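RagB/SusD family nutrient uptake outer membrane protein (PDB 7KV2) probably binds beta-glucans at the outer membrane surface of a gut bacterium, as a SusD-family partner in nutrient uptake. Local coordinates at residues V50-A53 and Y54-L57; S87-D90 and N91-W94; S488-S491 and S492-Y495. All coordinates share one frame; numbering follows the deposited sequence.

Contact 1: V50-A53 and Y54-L57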
loop_
_atom_site.group_PDB
_atom_site.type_symbol
_atom_site.label_atom_id
_atom_site.label_comp_id
_atom_site.label_asym_id
_atom_site.label_seq_id
_atom_site.Cartn_x
_atom_site.Cartn_y
_atom_site.Cartn_z
ATOM N N VAL A 50 -6.788 12.037 -18.498
ATOM C CA VAL A 50 -7.341 11.147 -17.437
ATOM C C VAL A 50 -6.354 9.979 -17.250
ATOM O O VAL A 50 -5.952 9.728 -16.111
ATOM C CB VAL A 50 -8.780 10.690 -17.735
ATOM C CG1 VAL A 50 -9.275 9.687 -16.698
ATOM C CG2 VAL A 50 -9.735 11.881 -17.797
ATOM N N VAL A 51 -5.918 9.338 -18.332
ATOM C CA VAL A 51 -4.902 8.252 -18.267
ATOM C C VAL A 51 -3.659 8.793 -17.558
ATOM O O VAL A 51 -3.190 8.139 -16.601
ATOM C CB VAL A 51 -4.591 7.673 -19.656
ATOM C CG1 VAL A 51 -3.434 6.688 -19.608
ATOM C CG2 VAL A 51 -5.827 7.026 -20.272
ATOM N N ALA A 52 -3.166 9.973 -17.938
ATOM C CA ALA A 52 -1.962 10.555 -17.307
ATOM C C ALA A 52 -2.160 10.722 -15.790
ATOM O O ALA A 52 -1.164 10.581 -15.063
ATOM C CB ALA A 52 -1.594 11.862 -17.952
ATOM N N ALA A 53 -3.364 11.024 -15.309
ATOM C CA ALA A 53 -3.637 11.279 -13.872
ATOM C C ALA A 53 -3.404 10.007 -13.030
ATOM O O ALA A 53 -3.260 10.153 -11.799
ATOM C CB ALA A 53 -5.026 11.775 -13.649
ATOM N N TYR A 54 -3.481 8.827 -13.654
ATOM C CA TYR A 54 -3.215 7.520 -12.990
ATOM C C TYR A 54 -1.712 7.244 -12.863
ATOM O O TYR A 54 -1.331 6.363 -12.052
ATOM C CB TYR A 54 -3.857 6.365 -13.774
ATOM C CG TYR A 54 -5.357 6.224 -13.668
ATOM C CD1 TYR A 54 -6.208 6.921 -14.513
ATOM C CD2 TYR A 54 -5.937 5.382 -12.737
ATOM C CE1 TYR A 54 -7.587 6.783 -14.421
ATOM C CE2 TYR A 54 -7.321 5.208 -12.648
ATOM C CZ TYR A 54 -8.157 5.907 -13.500
ATOM O OH TYR A 54 -9.516 5.763 -13.408
ATOM N N ASP A 55 -0.840 7.891 -13.642
ATOM C CA ASP A 55 0.560 7.411 -13.752
ATOM C C ASP A 55 1.276 7.497 -12.412
ATOM O O ASP A 55 2.051 6.604 -12.081
ATOM C CB ASP A 55 1.332 8.146 -14.847
ATOM C CG ASP A 55 1.156 7.500 -16.199
ATOM O OD1 ASP A 55 1.320 6.266 -16.295
ATOM O OD2 ASP A 55 0.833 8.238 -17.153
ATOM N N PRO A 56 1.129 8.585 -11.620
ATOM C CA PRO A 56 1.873 8.702 -10.358
ATOM C C PRO A 56 1.555 7.592 -9.331
ATOM O O PRO A 56 2.348 7.366 -8.444
ATOM C CB PRO A 56 1.486 10.110 -9.883
ATOM C CG PRO A 56 1.246 10.839 -11.187
ATOM C CD PRO A 56 0.421 9.838 -11.973
ATOM N N LEU A 57 0.426 6.893 -9.489
ATOM C CA LEU A 57 0.156 5.656 -8.694
ATOM C C LEU A 57 1.370 4.726 -8.731
ATOM O O LEU A 57 1.667 4.125 -7.654
ATOM C CB LEU A 57 -1.080 4.901 -9.210
ATOM C CG LEU A 57 -2.417 5.581 -8.969
ATOM C CD1 LEU A 57 -3.508 4.804 -9.671
ATOM C CD2 LEU A 57 -2.732 5.763 -7.488
#

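Contact 2: S87-D90 and N91-W94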
loop_
_atom_site.group_PDB
_atom_site.type_symbol
_atom_site.label_atom_id
_atom_site.label_comp_id
_atom_site.label_asym_id
_atom_site.label_seq_id
_atom_site.Cartn_x
_atom_site.Cartn_y
_atom_site.Cartn_z
ATOM N N SER A 87 23.463 -1.490 6.256
ATOM C CA SER A 87 23.641 -0.938 7.623
ATOM C C SER A 87 22.526 0.039 7.928
ATOM O O SER A 87 21.761 0.368 7.020
ATOM C CB SER A 87 24.984 -0.237 7.750
ATOM O OG SER A 87 24.959 1.056 7.106
ATOM N N LYS A 88 22.534 0.621 9.127
ATOM C CA LYS A 88 21.546 1.655 9.509
ATOM C C LYS A 88 21.739 2.977 8.745
ATOM O O LYS A 88 20.855 3.853 8.884
ATOM C CB LYS A 88 21.582 1.865 11.018
ATOM C CG LYS A 88 22.837 2.551 11.519
ATOM C CD LYS A 88 22.731 2.907 12.981
ATOM C CE LYS A 88 22.728 1.685 13.865
ATOM N NZ LYS A 88 22.650 2.063 15.299
ATOM N N THR A 89 22.756 3.106 7.896
ATOM C CA THR A 89 22.937 4.298 7.016
ATOM C C THR A 89 22.589 3.983 5.551
ATOM O O THR A 89 22.652 4.914 4.716
ATOM C CB THR A 89 24.340 4.900 7.158
ATOM O OG1 THR A 89 25.291 3.957 6.675
ATOM C CG2 THR A 89 24.644 5.261 8.598
ATOM N N ASP A 90 22.200 2.745 5.224
ATOM C CA ASP A 90 21.773 2.380 3.842
ATOM C C ASP A 90 20.273 2.650 3.756
ATOM O O ASP A 90 19.539 2.004 4.503
ATOM C CB ASP A 90 22.106 0.922 3.531
ATOM C CG ASP A 90 22.088 0.590 2.042
ATOM O OD1 ASP A 90 21.774 1.479 1.267
ATOM O OD2 ASP A 90 22.351 -0.579 1.703
ATOM N N ASN A 91 19.822 3.623 2.961
ATOM C CA ASN A 91 18.433 4.151 3.039
ATOM C C ASN A 91 18.204 4.670 4.468
ATOM O O ASN A 91 17.240 4.312 5.101
ATOM C CB ASN A 91 17.365 3.151 2.533
ATOM C CG ASN A 91 17.346 3.056 1.017
ATOM O OD1 ASN A 91 17.881 3.927 0.347
ATOM N ND2 ASN A 91 16.762 2.008 0.453
ATOM N N GLN A 92 19.082 5.554 4.972
ATOM C CA GLN A 92 19.027 5.987 6.391
ATOM C C GLN A 92 17.669 6.554 6.742
ATOM O O GLN A 92 17.195 6.344 7.855
ATOM C CB GLN A 92 20.130 7.021 6.695
ATOM C CG GLN A 92 20.168 7.461 8.152
ATOM C CD GLN A 92 21.466 8.191 8.411
ATOM O OE1 GLN A 92 22.049 8.824 7.528
ATOM N NE2 GLN A 92 21.941 8.068 9.630
ATOM N N PRO A 93 16.989 7.330 5.857
ATOM C CA PRO A 93 15.683 7.873 6.196
ATOM C C PRO A 93 14.715 6.772 6.637
ATOM O O PRO A 93 13.893 7.041 7.542
ATOM C CB PRO A 93 15.225 8.604 4.921
ATOM C CG PRO A 93 16.496 8.932 4.213
ATOM C CD PRO A 93 17.430 7.783 4.523
ATOM N N TRP A 94 14.819 5.563 6.051
ATOM C CA TRP A 94 13.912 4.458 6.451
ATOM C C TRP A 94 14.225 4.030 7.885
ATOM O O TRP A 94 13.297 3.824 8.688
ATOM C CB TRP A 94 14.120 3.253 5.528
ATOM C CG TRP A 94 13.814 3.438 4.075
ATOM C CD1 TRP A 94 13.640 4.569 3.335
ATOM C CD2 TRP A 94 13.739 2.357 3.143
ATOM N NE1 TRP A 94 13.422 4.262 2.009
ATOM C CE2 TRP A 94 13.524 2.903 1.863
ATOM C CE3 TRP A 94 13.816 0.974 3.289
ATOM C CZ2 TRP A 94 13.300 2.093 0.756
ATOM C CZ3 TRP A 94 13.643 0.177 2.188
ATOM C CH2 TRP A 94 13.388 0.738 0.940
HETATM O O HOH W 1 20.312 5.395 11.051
HETATM O O HOH W 2 20.722 7.044 3.044
#

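Contact 3: S488-S491 and S492-Y495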
loop_
_atom_site.group_PDB
_atom_site.type_symbol
_atom_site.label_atom_id
_atom_site.label_comp_id
_atom_site.label_asym_id
_atom_site.label_seq_id
_atom_site.Cartn_x
_atom_site.Cartn_y
_atom_site.Cartn_z
ATOM N N SER A 488 10.245 4.447 21.914
ATOM C CA SER A 488 8.813 4.085 21.968
ATOM C C SER A 488 8.020 5.049 21.102
ATOM O O SER A 488 8.328 6.239 21.113
ATOM C CB SER A 488 8.285 4.074 23.365
ATOM O OG SER A 488 8.793 2.960 24.052
ATOM N N TRP A 489 7.002 4.568 20.402
ATOM C CA TRP A 489 6.063 5.465 19.690
ATOM C C TRP A 489 5.317 6.339 20.709
ATOM O O TRP A 489 4.924 5.813 21.735
ATOM C CB TRP A 489 5.073 4.634 18.864
ATOM C CG TRP A 489 4.261 5.432 17.905
ATOM C CD1 TRP A 489 4.569 5.683 16.597
ATOM C CD2 TRP A 489 3.003 6.084 18.160
ATOM N NE1 TRP A 489 3.583 6.431 16.021
ATOM C CE2 TRP A 489 2.614 6.696 16.950
ATOM C CE3 TRP A 489 2.170 6.213 19.277
ATOM C CZ2 TRP A 489 1.444 7.448 16.827
ATOM C CZ3 TRP A 489 1.001 6.938 19.151
ATOM C CH2 TRP A 489 0.646 7.546 17.945
ATOM N N SER A 490 5.044 7.594 20.366
ATOM C CA SER A 490 4.157 8.491 21.150
ATOM C C SER A 490 3.376 9.339 20.169
ATOM O O SER A 490 3.788 9.420 19.000
ATOM C CB SER A 490 4.978 9.353 22.104
ATOM O OG SER A 490 5.841 10.216 21.375
ATOM N N SER A 491 2.347 10.039 20.636
ATOM C CA SER A 491 1.393 10.725 19.744
ATOM C C SER A 491 2.111 11.744 18.854
ATOM O O SER A 491 1.623 11.913 17.743
ATOM C CB SER A 491 0.223 11.303 20.516
ATOM O OG SER A 491 0.680 11.945 21.681
ATOM N N SER A 492 3.251 12.333 19.271
ATOM C CA SER A 492 4.024 13.296 18.450
ATOM C C SER A 492 4.531 12.616 17.168
ATOM O O SER A 492 4.883 13.342 16.202
ATOM C CB SER A 492 5.152 13.973 19.216
ATOM O OG SER A 492 6.337 13.185 19.300
ATOM N N LYS A 493 4.621 11.279 17.164
ATOM C CA LYS A 493 5.203 10.561 16.010
ATOM C C LYS A 493 4.133 10.249 14.965
ATOM O O LYS A 493 4.510 9.736 13.915
ATOM C CB LYS A 493 5.887 9.293 16.503
ATOM C CG LYS A 493 6.945 9.547 17.565
ATOM C CD LYS A 493 7.972 10.560 17.198
ATOM C CE LYS A 493 8.962 10.762 18.336
ATOM N NZ LYS A 493 10.119 11.526 17.860
ATOM N N LYS A 494 2.871 10.600 15.193
ATOM C CA LYS A 494 1.778 10.278 14.234
ATOM C C LYS A 494 2.035 10.888 12.836
ATOM O O LYS A 494 1.658 10.237 11.830
ATOM C CB LYS A 494 0.441 10.703 14.832
ATOM C CG LYS A 494 -0.752 10.489 13.919
ATOM C CD LYS A 494 -2.086 10.594 14.637
ATOM C CE LYS A 494 -3.217 10.285 13.683
ATOM N NZ LYS A 494 -4.549 10.470 14.302
ATOM N N TYR A 495 2.563 12.121 12.751
ATOM C CA TYR A 495 2.850 12.858 11.497
ATOM C C TYR A 495 4.361 13.040 11.368
ATOM O O TYR A 495 4.986 13.602 12.326
ATOM C CB TYR A 495 2.096 14.201 11.477
ATOM C CG TYR A 495 0.625 14.091 11.750
ATOM C CD1 TYR A 495 -0.167 13.231 11.001
ATOM C CD2 TYR A 495 0.009 14.850 12.738
ATOM C CE1 TYR A 495 -1.517 13.095 11.241
ATOM C CE2 TYR A 495 -1.352 14.736 12.979
ATOM C CZ TYR A 495 -2.124 13.878 12.213
ATOM O OH TYR A 495 -3.459 13.716 12.441
HETATM O O HOH W 3 4.372 12.579 22.147
#

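Contact 1: V50-A53 and Y54-L57
The carbonyl oxygen of Ala-52 takes two donors: the backbone N of Asp-55 at 3.1 Å, nearly straight at 163°, and the guanidinium NH1 of Arg-121 on helix 110-130. One residue earlier, Val-51 O accepts from Tyr-54 N at 3.0 Å through a more bent bond. Both bonds span three residues, the spacing of a 3-10 turn, and in succession they join 50-53 to 54-57.

The Tyr-54 ring runs back beside 50-53. With CG next to its own backbone N (chi1 -74°), the ring points the same way as Val-50 and lies alongside it, CE1 being 4.1 Å from Val-50 CG1. The ring edge faces the backbone: Val-51 O lies in its plane, and CD1 approaches Val-50 O at 3.2 Å. At its far end the hydroxyl is tied to Gln-146 on helix 137-162 and to the backbone N of Val-215. Asp-55 bonds through OD1 to His-58.

Near the end of the helix, side chains from other helices thus supplement the backbone bonds. Arg-121 NH1 adds a second donor to Ala-52 O, the hydroxyl of Tyr-154 bonds to Ala-53 O, and the positive charge of Arg-121, only weakly paired with Asp-55 OD2, would suit the negative end of the helix dipole.

Contact 2: S87-D90 and N91-W94
Two carboxamides frame this turn: that of Gln-92 meets the methyl CG2 of Thr-89 through NE2 at 4.0 Å, while that of Asn-91 holds its ND2 3.4 Å above one face of the Trp-94 indole, displaced toward the rim. The indole also meets the ring of Phe-321, the two planes inclined to each other by about 55°.

The chain reaches this point through a type I turn from Ser-87 to Asp-90, closed by Asp-90 N bonding to Ser-87 O at 3.0 Å. Ser-87 adds an ST turn, its OG accepting from the backbone N of Thr-89 at 3.1 Å. Asn-91 then adopts a left-handed backbone conformation (phi 58°) at the N-cap of helix 92-98. Its side chain makes no capping bond and lies over the indole rim; its carbonyl oxygen accepts from Trp-94 N in the first turn.

Gln-92 leaves the helix with CG anti to its backbone nitrogen (chi1 -177°), which brings CG to 3.7 Å from Lys-88 O; the extended chain beyond carries NE2 to the Thr-89 methyl. Direct hydrogen bonds between 87-90 and 91-94 are absent, and water does the joining. One molecule donates to Lys-88 O at 2.7 Å and weakly accepts from Gln-92 NE2; another accepts from Gln-92 N at 2.9 Å and donates weakly to Thr-89 O.

Asp-90 has its partners outside: OD2 bonds to Asp-86 N and to a buffer molecule, probably from the crystallisation liquor. With the Asn-91 side chain making no capping bond, a water takes the N-H of Gln-92 at the start of the helix, as its place at the surface allows.

Contact 3: S488-S491 and S492-Y495
The torsions of Trp-489 (chi1 -169°, chi2 92°) swing the indole beneath CB of Lys-493, whose position the backbone sets; the lysine's own bend at chi2 (-53°) steers only the atoms beyond CG. CB lies 4.0 Å from the centroid of the Trp-489 five-membered ring, a CH-pi contact over the face. Past this point the lysine chain and the indole run in opposing senses. Farther along the indole, CZ2 comes to 3.9 Å from CB of Lys-494, so the benzo part rests against the following residue.

Accompanying this packing is a short 3-10 turn. Ser-490 O accepts from Lys-493 N at 2.7 Å, and Ser-491 O accepts from Lys-494 N at 3.1 Å. These successive three-residue bonds are what place Lys-493 and Lys-494 along the indole. The turn belongs to the loop between helices 473-476 and 500-505, close to the C-terminus of this SusD-family chain.

On another part of the turn a water spans Ser-490 and Ser-492, lying 2.9 Å from Ser-490 OG and accepting from Ser-492 N at 3.1 Å. The two serine hydroxyls stay 3.7 Å apart, Ser-490 OG to Ser-492 OG, without bonding to each other. Ser-492 OG instead reaches the terminal carboxylate of Tyr-515, which also forms a salt bridge with the ammonium group of Lys-493; that group bonds to Phe-100 O as well. Trp-489 NE1 is hydrogen-bonded to the hydroxyl of Tyr-464, and the rings of Phe-100 and Trp-489 meet edge-to-face.

In the fold
The three contacts follow one another along the chain and none touches another. Contacts 1 and 2 both lie in the N-terminal starch-binding-associated region, with centres about 30 Å apart; contact 3 belongs to the C-terminal SusD region, about 33 Å from contact 1 and about 20 Å from contact 2, centre to centre. The nearest atoms of contacts 2 and 3 are still about 12 Å apart, but Phe-100, shortly after the helix that contact 2 begins, packs on contact 3 and so ties the two regions together. The sodium ion is bound elsewhere, by Ile-248, Ser-250, Tyr-253 and Tyr-405. Small molecules beside Tyr-54 and Asp-90 probably come from the crystallisation liquor.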